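Local atomic coordinates of Pre-mRNA-splicing factor SAD1 (Saccharomyces cerevisiae, PDB entry 4MSX), a protein that promotes assembly of newly made U4 snRNA into the U4/U6 snRNP and is required for pre-mRNA splicing, resembling a deubiquitinase but catalytically inactive. Residues K349-F354 with L404-V409; I345-L350 with F474-E479; V398-E403 with Y411-N416. All blocks are in the same frame, centred on the assembly; numbering follows the deposited sequence.

Contact 1. Residues K349-F354 with L404-V409; sequences KLLTKF and LEILHV
Leu351 and Leu404 meet tip to tip, each offering its CD1 methyl, with 3.8 Å between Leu351 CD1 and Leu404 CD1. The two leucines reach this point by different rotations. Leu404 carries CG anti to its own backbone N (chi1 170°), which sends the branch out from the strand, whereas Leu351 holds CG beside the backbone N and anti to the carbonyl carbon (chi1 -70°). The same methyl of Leu351 brushes the flank of Ile406, Leu351 CD1 to Ile406 CG1 4.4 Å, so one branched tip serves two residues that point to the same face of the strand. Glu405, between them, is exposed, points away and makes a salt bridge with Lys410. Phe377 of strand 374-379 packs on both Leu351 and Leu404, which makes their meeting part of a larger apolar layer.

Farther along, Phe354 starts toward the strand, but its ring swings off to Phe366 and Leu368 and has Lys353 CB over one face, 3.9 Å above the plane and displaced toward the rim. It is the backbone that meets the other segment here: Phe354 O lies 3.8 Å from Leu407 CD1, a van der Waals touch at the exposed margin. The chain at this end is folded back on itself by Phe354 N to Leu351 O at 2.9 Å, and Lys349 O takes both the N-H and the hydroxyl of Thr352 from the same face of its plane.

At the end of the strand, Ile406 and Val409 close a type I' turn by exchanging backbone hydrogen bonds, Leu407 and His408 both taking positive phi. The arrangement is thus a tight two-residue beta-hairpin within the USP fold, its apolar face of Leu404 and Ile406 covered by Leu351, just after helix 347-350, with Phe354 O touching Leu407 at the turn.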
loop_
_atom_site.group_PDB
_atom_site.type_symbol
_atom_site.label_atom_id
_atom_site.label_comp_id
_atom_site.label_asym_id
_atom_site.label_seq_id
_atom_site.Cartn_x
_atom_site.Cartn_y
_atom_site.Cartn_z
ATOM N N LYS A 349 17.645 -7.976 -21.380
ATOM C CA LYS A 349 19.077 -8.059 -21.317
ATOM C C LYS A 349 19.544 -8.035 -19.850
ATOM O O LYS A 349 20.560 -8.626 -19.511
ATOM C CB LYS A 349 19.703 -6.915 -22.129
ATOM C CG LYS A 349 21.211 -6.793 -21.951
ATOM C CD LYS A 349 21.927 -6.648 -23.299
ATOM C CE LYS A 349 23.408 -6.287 -23.130
ATOM N NZ LYS A 349 24.184 -6.454 -24.403
ATOM N N LEU A 350 18.820 -7.345 -18.961
ATOM C CA LEU A 350 19.185 -7.400 -17.521
ATOM C C LEU A 350 18.971 -8.824 -16.999
ATOM O O LEU A 350 19.604 -9.247 -16.058
ATOM C CB LEU A 350 18.342 -6.389 -16.705
ATOM C CG LEU A 350 18.582 -4.903 -17.031
ATOM C CD1 LEU A 350 17.532 -3.985 -16.302
ATOM C CD2 LEU A 350 20.017 -4.473 -16.692
ATOM N N LEU A 351 18.043 -9.563 -17.583
ATOM C CA LEU A 351 17.737 -10.905 -17.086
ATOM C C LEU A 351 18.637 -12.007 -17.695
ATOM O O LEU A 351 18.467 -13.188 -17.361
ATOM C CB LEU A 351 16.269 -11.221 -17.322
ATOM C CG LEU A 351 15.333 -10.406 -16.418
ATOM C CD1 LEU A 351 13.922 -10.448 -16.948
ATOM C CD2 LEU A 351 15.380 -10.948 -14.939
ATOM N N THR A 352 19.593 -11.615 -18.551
ATOM C CA THR A 352 20.457 -12.585 -19.274
ATOM C C THR A 352 21.214 -13.497 -18.326
ATOM O O THR A 352 21.353 -14.676 -18.577
ATOM C CB THR A 352 21.578 -11.923 -20.113
ATOM O OG1 THR A 352 21.095 -10.761 -20.768
ATOM C CG2 THR A 352 22.102 -12.913 -21.163
ATOM N N LYS A 353 21.747 -12.904 -17.277
ATOM C CA LYS A 353 22.296 -13.622 -16.143
ATOM C C LYS A 353 21.588 -14.969 -15.933
ATOM O O LYS A 353 22.242 -15.992 -15.783
ATOM C CB LYS A 353 22.045 -12.757 -14.911
ATOM C CG LYS A 353 23.166 -12.682 -13.930
ATOM C CD LYS A 353 22.807 -11.702 -12.868
ATOM C CE LYS A 353 23.967 -11.475 -11.936
ATOM N NZ LYS A 353 23.492 -10.848 -10.671
ATOM N N PHE A 354 20.247 -14.967 -15.941
ATOM C CA PHE A 354 19.475 -16.160 -15.575
ATOM C C PHE A 354 18.977 -16.968 -16.763
ATOM O O PHE A 354 18.442 -18.055 -16.595
ATOM C CB PHE A 354 18.282 -15.773 -14.683
ATOM C CG PHE A 354 18.659 -14.838 -13.542
ATOM C CD1 PHE A 354 19.234 -15.322 -12.378
ATOM C CD2 PHE A 354 18.418 -13.481 -13.623
ATOM C CE1 PHE A 354 19.583 -14.441 -11.309
ATOM C CE2 PHE A 354 18.788 -12.602 -12.574
ATOM C CZ PHE A 354 19.367 -13.101 -11.414
ATOM N N LEU A 404 6.932 -10.519 -20.702
ATOM C CA LEU A 404 8.294 -10.893 -20.488
ATOM C C LEU A 404 8.279 -12.415 -20.414
ATOM O O LEU A 404 7.327 -12.992 -19.949
ATOM C CB LEU A 404 8.723 -10.210 -19.145
ATOM C CG LEU A 404 10.006 -10.511 -18.415
ATOM C CD1 LEU A 404 10.264 -9.475 -17.303
ATOM C CD2 LEU A 404 9.899 -11.893 -17.825
ATOM N N GLU A 405 9.330 -13.084 -20.868
ATOM C CA GLU A 405 9.361 -14.525 -20.698
ATOM C C GLU A 405 10.680 -14.918 -20.067
ATOM O O GLU A 405 11.704 -14.401 -20.454
ATOM C CB GLU A 405 9.212 -15.197 -22.089
ATOM C CG GLU A 405 8.993 -16.688 -22.004
ATOM C CD GLU A 405 8.617 -17.327 -23.351
ATOM O OE1 GLU A 405 9.297 -17.049 -24.372
ATOM O OE2 GLU A 405 7.637 -18.102 -23.371
ATOM N N ILE A 406 10.663 -15.823 -19.092
ATOM C CA ILE A 406 11.911 -16.302 -18.489
ATOM C C ILE A 406 11.933 -17.827 -18.584
ATOM O O ILE A 406 11.129 -18.494 -17.941
ATOM C CB ILE A 406 12.019 -15.925 -16.978
ATOM C CG1 ILE A 406 12.031 -14.417 -16.803
ATOM C CG2 ILE A 406 13.276 -16.553 -16.361
ATOM C CD1 ILE A 406 11.775 -13.947 -15.340
ATOM N N LEU A 407 12.847 -18.365 -19.385
ATOM C CA LEU A 407 12.885 -19.810 -19.655
ATOM C C LEU A 407 11.469 -20.428 -19.761
ATOM O O LEU A 407 11.061 -21.294 -18.968
ATOM C CB LEU A 407 13.726 -20.525 -18.601
ATOM C CG LEU A 407 15.198 -20.085 -18.625
ATOM C CD1 LEU A 407 15.981 -20.821 -17.552
ATOM C CD2 LEU A 407 15.834 -20.272 -20.029
ATOM N N HIS A 408 10.725 -19.914 -20.728
ATOM C CA HIS A 408 9.385 -20.412 -21.080
ATOM C C HIS A 408 8.260 -20.072 -20.120
ATOM O O HIS A 408 7.105 -20.404 -20.402
ATOM C CB HIS A 408 9.445 -21.910 -21.379
ATOM C CG HIS A 408 10.387 -22.220 -22.501
ATOM N ND1 HIS A 408 11.262 -23.285 -22.481
ATOM C CD2 HIS A 408 10.620 -21.559 -23.662
ATOM C CE1 HIS A 408 11.981 -23.277 -23.590
ATOM N NE2 HIS A 408 11.616 -22.236 -24.321
ATOM N N VAL A 409 8.560 -19.378 -19.018
ATOM C CA VAL A 409 7.479 -18.955 -18.114
ATOM C C VAL A 409 7.127 -17.530 -18.493
ATOM O O VAL A 409 8.009 -16.685 -18.564
ATOM C CB VAL A 409 7.931 -19.045 -16.665
ATOM C CG1 VAL A 409 6.829 -18.552 -15.714
ATOM C CG2 VAL A 409 8.347 -20.490 -16.342
#

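Contact 2. Residues I345-L350 with F474-E479; sequences INITKL and FIQVWE
Gln476 OE1 accepts a hydrogen bond from Trp478 NE1 at 2.9 Å, and the CD1 methyl of Ile347 comes up across the contact to pack 3.4 Å from the same oxygen. The indole N-H approaches from above the amide plane, 44° out of it, while the oxygen itself sits at the ring edge, close to the plane of the indole. Gln476 and Trp478 stand two residues apart on one face of the strand, which is what lets an extended glutamine reach its neighbour's ring.

Ile347 supplies the methyl because its CG1 is anti to the backbone N (chi1 -167°), stretching the longer branch toward the sheet; Ile347 CD1 also rests 4.0 Å from Trp478 CZ2. The helix that carries it is fixed at its start by Asn346, an N-cap residue. Its OD1 accepts Thr348 N at 2.9 Å on a lone pair in the carbonyl plane, and Thr348 OG1 at 3.0 Å from above that plane.

Phe379 and Phe400 also touch both Ile347 and Gln476. Gln476 NE2 donates to Asn416 OD1 on the neighbouring strand, so both ends of this buried amide have hydrogen-bond partners. That pairing probably offsets much of the cost of burying the amide against an isoleucine methyl and an indole in the interior.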
loop_
_atom_site.group_PDB
_atom_site.type_symbol
_atom_site.label_atom_id
_atom_site.label_comp_id
_atom_site.label_asym_id
_atom_site.label_seq_id
_atom_site.Cartn_x
_atom_site.Cartn_y
_atom_site.Cartn_z
ATOM N N ILE A 345 18.912 0.232 -21.949
ATOM C CA ILE A 345 19.055 -1.210 -21.871
ATOM C C ILE A 345 17.691 -1.860 -21.780
ATOM O O ILE A 345 16.784 -1.325 -21.122
ATOM C CB ILE A 345 19.919 -1.630 -20.665
ATOM C CG1 ILE A 345 20.305 -3.103 -20.848
ATOM C CG2 ILE A 345 19.161 -1.420 -19.300
ATOM C CD1 ILE A 345 21.385 -3.573 -19.963
ATOM N N ASN A 346 17.501 -3.008 -22.425
ATOM C CA ASN A 346 16.198 -3.658 -22.352
ATOM C C ASN A 346 16.161 -4.535 -21.111
ATOM O O ASN A 346 17.184 -5.133 -20.717
ATOM C CB ASN A 346 15.930 -4.546 -23.573
ATOM C CG ASN A 346 14.428 -4.893 -23.718
ATOM O OD1 ASN A 346 13.920 -5.835 -23.087
ATOM N ND2 ASN A 346 13.710 -4.105 -24.527
ATOM N N ILE A 347 14.992 -4.634 -20.494
ATOM C CA ILE A 347 14.852 -5.512 -19.343
ATOM C C ILE A 347 15.264 -6.950 -19.660
ATOM O O ILE A 347 15.778 -7.629 -18.799
ATOM C CB ILE A 347 13.384 -5.468 -18.754
ATOM C CG1 ILE A 347 13.346 -6.144 -17.359
ATOM C CG2 ILE A 347 12.375 -6.115 -19.704
ATOM C CD1 ILE A 347 12.076 -5.764 -16.549
ATOM N N THR A 348 15.074 -7.433 -20.898
ATOM C CA THR A 348 15.394 -8.854 -21.174
ATOM C C THR A 348 16.910 -9.033 -21.073
ATOM O O THR A 348 17.407 -10.097 -20.706
ATOM C CB THR A 348 14.943 -9.282 -22.594
ATOM O OG1 THR A 348 15.485 -8.347 -23.533
ATOM C CG2 THR A 348 13.449 -9.293 -22.691
ATOM N N LYS A 349 17.645 -7.976 -21.380
ATOM C CA LYS A 349 19.077 -8.059 -21.317
ATOM C C LYS A 349 19.544 -8.035 -19.850
ATOM O O LYS A 349 20.560 -8.626 -19.511
ATOM C CB LYS A 349 19.703 -6.915 -22.129
ATOM C CG LYS A 349 21.211 -6.793 -21.951
ATOM C CD LYS A 349 21.927 -6.648 -23.299
ATOM C CE LYS A 349 23.408 -6.287 -23.130
ATOM N NZ LYS A 349 24.184 -6.454 -24.403
ATOM N N LEU A 350 18.820 -7.345 -18.961
ATOM C CA LEU A 350 19.185 -7.400 -17.521
ATOM C C LEU A 350 18.971 -8.824 -16.999
ATOM O O LEU A 350 19.604 -9.247 -16.058
ATOM C CB LEU A 350 18.342 -6.389 -16.705
ATOM C CG LEU A 350 18.582 -4.903 -17.031
ATOM C CD1 LEU A 350 17.532 -3.985 -16.302
ATOM C CD2 LEU A 350 20.017 -4.473 -16.692
ATOM N N PHE A 474 11.712 1.939 -10.707
ATOM C CA PHE A 474 12.520 1.547 -9.546
ATOM C C PHE A 474 12.133 0.135 -9.073
ATOM O O PHE A 474 13.002 -0.685 -8.788
ATOM C CB PHE A 474 12.274 2.553 -8.398
ATOM C CG PHE A 474 13.072 2.270 -7.149
ATOM C CD1 PHE A 474 14.462 2.383 -7.149
ATOM C CD2 PHE A 474 12.420 1.952 -5.951
ATOM C CE1 PHE A 474 15.200 2.136 -5.997
ATOM C CE2 PHE A 474 13.164 1.705 -4.787
ATOM C CZ PHE A 474 14.533 1.806 -4.792
ATOM N N ILE A 475 10.823 -0.122 -8.914
ATOM C CA ILE A 475 10.331 -1.437 -8.559
ATOM C C ILE A 475 9.192 -1.837 -9.488
ATOM O O ILE A 475 8.353 -1.011 -9.832
ATOM C CB ILE A 475 9.726 -1.427 -7.091
ATOM C CG1 ILE A 475 10.832 -1.606 -6.068
ATOM C CG2 ILE A 475 8.670 -2.539 -6.925
ATOM C CD1 ILE A 475 10.337 -1.240 -4.663
ATOM N N GLN A 476 9.144 -3.101 -9.861
ATOM C CA GLN A 476 8.025 -3.589 -10.678
ATOM C C GLN A 476 7.505 -4.864 -10.115
ATOM O O GLN A 476 8.265 -5.657 -9.571
ATOM C CB GLN A 476 8.466 -3.931 -12.156
ATOM C CG GLN A 476 8.820 -2.651 -12.912
ATOM C CD GLN A 476 9.302 -2.943 -14.324
ATOM O OE1 GLN A 476 9.780 -4.068 -14.621
ATOM N NE2 GLN A 476 9.134 -1.962 -15.207
ATOM N N VAL A 477 6.215 -5.104 -10.356
ATOM C CA VAL A 477 5.628 -6.375 -9.924
ATOM C C VAL A 477 5.106 -7.027 -11.207
ATOM O O VAL A 477 4.360 -6.395 -11.935
ATOM C CB VAL A 477 4.430 -6.203 -8.963
ATOM C CG1 VAL A 477 3.770 -7.571 -8.648
ATOM C CG2 VAL A 477 4.883 -5.527 -7.621
ATOM N N TRP A 478 5.571 -8.239 -11.467
ATOM C CA TRP A 478 5.159 -9.022 -12.664
ATOM C C TRP A 478 4.372 -10.225 -12.191
ATOM O O TRP A 478 4.729 -10.841 -11.163
ATOM C CB TRP A 478 6.405 -9.500 -13.423
ATOM C CG TRP A 478 7.138 -8.382 -14.091
ATOM C CD1 TRP A 478 7.991 -7.485 -13.480
ATOM C CD2 TRP A 478 7.070 -7.990 -15.474
ATOM N NE1 TRP A 478 8.456 -6.585 -14.408
ATOM C CE2 TRP A 478 7.935 -6.894 -15.640
ATOM C CE3 TRP A 478 6.405 -8.512 -16.615
ATOM C CZ2 TRP A 478 8.126 -6.254 -16.889
ATOM C CZ3 TRP A 478 6.602 -7.886 -17.844
ATOM C CH2 TRP A 478 7.449 -6.769 -17.965
ATOM N N GLU A 479 3.317 -10.597 -12.937
ATOM C CA GLU A 479 2.471 -11.685 -12.500
ATOM C C GLU A 479 2.525 -12.830 -13.547
ATOM O O GLU A 479 2.437 -12.585 -14.759
ATOM C CB GLU A 479 1.003 -11.242 -12.379
ATOM C CG GLU A 479 0.109 -12.394 -11.928
ATOM C CD GLU A 479 -1.333 -11.966 -11.570
ATOM O OE1 GLU A 479 -1.802 -10.894 -12.060
ATOM O OE2 GLU A 479 -1.982 -12.718 -10.795
#

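Contact 3. Residues V398-E403 with Y411-N416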
loop_
_atom_site.group_PDB
_atom_site.type_symbol
_atom_site.label_atom_id
_atom_site.label_comp_id
_atom_site.label_asym_id
_atom_site.label_seq_id
_atom_site.Cartn_x
_atom_site.Cartn_y
_atom_site.Cartn_z
ATOM N N VAL A 398 15.657 2.104 -18.768
ATOM C CA VAL A 398 15.272 0.696 -18.813
ATOM C C VAL A 398 14.010 0.501 -19.658
ATOM O O VAL A 398 12.905 1.009 -19.337
ATOM C CB VAL A 398 15.023 0.081 -17.359
ATOM C CG1 VAL A 398 14.584 -1.369 -17.483
ATOM C CG2 VAL A 398 16.260 0.173 -16.514
ATOM N N GLU A 399 14.177 -0.239 -20.748
ATOM C CA GLU A 399 13.089 -0.485 -21.690
ATOM C C GLU A 399 12.345 -1.782 -21.396
ATOM O O GLU A 399 12.960 -2.822 -21.205
ATOM C CB GLU A 399 13.664 -0.472 -23.120
ATOM C CG GLU A 399 14.206 0.956 -23.356
ATOM C CD GLU A 399 15.112 1.129 -24.543
ATOM O OE1 GLU A 399 15.524 2.301 -24.748
ATOM O OE2 GLU A 399 15.419 0.141 -25.245
ATOM N N PHE A 400 11.020 -1.715 -21.377
ATOM C CA PHE A 400 10.223 -2.892 -21.110
ATOM C C PHE A 400 8.851 -2.666 -21.742
ATOM O O PHE A 400 8.453 -1.525 -21.973
ATOM C CB PHE A 400 10.082 -3.134 -19.595
ATOM C CG PHE A 400 9.474 -1.943 -18.848
ATOM C CD1 PHE A 400 8.112 -1.808 -18.773
ATOM C CD2 PHE A 400 10.292 -0.988 -18.257
ATOM C CE1 PHE A 400 7.526 -0.716 -18.052
ATOM C CE2 PHE A 400 9.749 0.119 -17.554
ATOM C CZ PHE A 400 8.333 0.235 -17.466
ATOM N N SER A 401 8.150 -3.749 -22.000
ATOM C CA SER A 401 6.773 -3.686 -22.494
ATOM C C SER A 401 5.931 -4.361 -21.450
ATOM O O SER A 401 6.316 -4.411 -20.275
ATOM C CB SER A 401 6.642 -4.420 -23.847
ATOM O OG SER A 401 6.864 -5.823 -23.685
ATOM N N SER A 402 4.791 -4.917 -21.827
ATOM C CA SER A 402 3.930 -5.440 -20.774
ATOM C C SER A 402 4.081 -6.930 -20.583
ATOM O O SER A 402 3.448 -7.493 -19.703
ATOM C CB SER A 402 2.477 -5.010 -20.986
ATOM O OG SER A 402 2.249 -3.754 -20.318
ATOM N N GLU A 403 4.977 -7.552 -21.355
ATOM C CA GLU A 403 5.169 -9.001 -21.282
ATOM C C GLU A 403 6.636 -9.361 -21.260
ATOM O O GLU A 403 7.483 -8.661 -21.824
ATOM C CB GLU A 403 4.606 -9.687 -22.564
ATOM C CG GLU A 403 3.141 -9.463 -22.815
ATOM C CD GLU A 403 2.652 -10.213 -24.062
ATOM O OE1 GLU A 403 1.699 -11.019 -23.930
ATOM O OE2 GLU A 403 3.235 -10.001 -25.163
ATOM N N TYR A 411 5.276 -13.799 -18.020
ATOM C CA TYR A 411 4.830 -12.851 -16.972
ATOM C C TYR A 411 4.233 -11.613 -17.632
ATOM O O TYR A 411 4.660 -11.228 -18.731
ATOM C CB TYR A 411 6.077 -12.394 -16.170
ATOM C CG TYR A 411 6.465 -13.369 -15.100
ATOM C CD1 TYR A 411 7.376 -14.407 -15.354
ATOM C CD2 TYR A 411 5.933 -13.246 -13.818
ATOM C CE1 TYR A 411 7.720 -15.298 -14.357
ATOM C CE2 TYR A 411 6.275 -14.121 -12.826
ATOM C CZ TYR A 411 7.176 -15.130 -13.083
ATOM O OH TYR A 411 7.486 -15.987 -12.068
ATOM N N ARG A 412 3.296 -10.941 -16.947
ATOM C CA ARG A 412 2.782 -9.675 -17.436
ATOM C C ARG A 412 2.966 -8.614 -16.321
ATOM O O ARG A 412 2.763 -8.947 -15.159
ATOM C CB ARG A 412 1.282 -9.805 -17.731
ATOM C CG ARG A 412 1.074 -10.620 -19.030
ATOM C CD ARG A 412 -0.270 -10.409 -19.699
ATOM N NE ARG A 412 -0.322 -11.190 -20.940
ATOM C CZ ARG A 412 -1.345 -11.208 -21.791
ATOM N NH1 ARG A 412 -2.434 -10.480 -21.554
ATOM N NH2 ARG A 412 -1.277 -11.959 -22.887
ATOM N N LEU A 413 3.293 -7.396 -16.716
ATOM C CA LEU A 413 3.573 -6.307 -15.757
ATOM C C LEU A 413 2.265 -5.859 -15.123
ATOM O O LEU A 413 1.303 -5.604 -15.835
ATOM C CB LEU A 413 4.206 -5.142 -16.495
ATOM C CG LEU A 413 4.588 -3.959 -15.599
ATOM C CD1 LEU A 413 5.717 -4.359 -14.584
ATOM C CD2 LEU A 413 5.043 -2.824 -16.509
ATOM N N LYS A 414 2.243 -5.719 -13.796
ATOM C CA LYS A 414 1.032 -5.348 -13.062
ATOM C C LYS A 414 1.208 -4.054 -12.257
ATOM O O LYS A 414 0.241 -3.361 -11.982
ATOM C CB LYS A 414 0.641 -6.468 -12.081
ATOM C CG LYS A 414 0.173 -7.800 -12.760
ATOM C CD LYS A 414 -1.237 -7.680 -13.391
ATOM C CE LYS A 414 -2.318 -7.324 -12.339
ATOM N NZ LYS A 414 -2.472 -8.330 -11.238
ATOM N N ALA A 415 2.450 -3.735 -11.872
ATOM C CA ALA A 415 2.685 -2.519 -11.082
ATOM C C ALA A 415 4.083 -2.003 -11.388
ATOM O O ALA A 415 5.020 -2.807 -11.602
ATOM C CB ALA A 415 2.573 -2.849 -9.574
ATOM N N ASN A 416 4.211 -0.680 -11.387
ATOM C CA ASN A 416 5.474 -0.009 -11.721
ATOM C C ASN A 416 5.649 1.180 -10.752
ATOM O O ASN A 416 4.829 2.090 -10.757
ATOM C CB ASN A 416 5.388 0.469 -13.181
ATOM C CG ASN A 416 6.732 0.999 -13.716
ATOM O OD1 ASN A 416 7.764 0.394 -13.503
ATOM N ND2 ASN A 416 6.710 2.155 -14.360
HETATM O O HOH W 1 0.292 -5.643 -18.292
#
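The phenyl ring of Phe400 meets two side chains of strand 409-421 obliquely: Leu413 CD2 lies 3.6 Å from Phe400 CE1, and Asn416 ND2 lies 4.0 Å from Phe400 CZ. The ring and the Asn416 amide are turned 63° apart. Phe400 reaches them with CG between its backbone N and carbonyl carbon (chi1 57°), and Leu413 crosses it at about a right angle. The amide is held by other partners, Asn416 OD1 accepting from Thr473 OG1, and ND2 donating to Gln443 OE1. Replacing Phe400 by an alanine would probably leave Leu413 CD2 without its aromatic neighbour and open a gap beside the Asn416 amide.

Toward the hairpin, Leu413 N donates to Ser402 O at 3.0 Å, next to the antiparallel non-hydrogen-bonded pair Glu403 and Arg412. There, Glu403 CA comes 3.4 Å from Tyr411 O in a CA-H...O contact. The side chains of this pair lie side by side and point the same way, which brings Glu403 OE1 to 3.3 Å from Arg412 NH2 as a salt bridge, the carboxylate and guanidinium planes 66° apart. A water donates to Leu413 O at 2.7 Å and bonds weakly to Ser402 OG.

The chemistry divides accordingly: an aromatic-aliphatic pair fills the buried side, while the charged pair takes the exposed side, where poor order in Arg412 suggests a loose pairing.

How the contacts relate
Contacts 2 and 3 lie closest, their centres about 6 Å apart; contact 1 is about 10 Å from contact 2 and 13 Å from contact 3. Leu404 joins contacts 1 and 2, its CB 3.4 Å from Trp478 CZ3. Contacts 1 and 2 also share Lys349 and Leu350 of helix 347-350. Strands 344-346 and 397-399 run in parallel beside each other, and Ile347 N probably donates to Glu399 O at 2.8 Å, tying contact 2 to contact 3. Leu404 O and Tyr411 N, 2.9 Å apart, probably bond between contacts 1 and 3. All three belong to the USP region and lie away from the zinc site formed by Cys94, Cys97, His113 and His119.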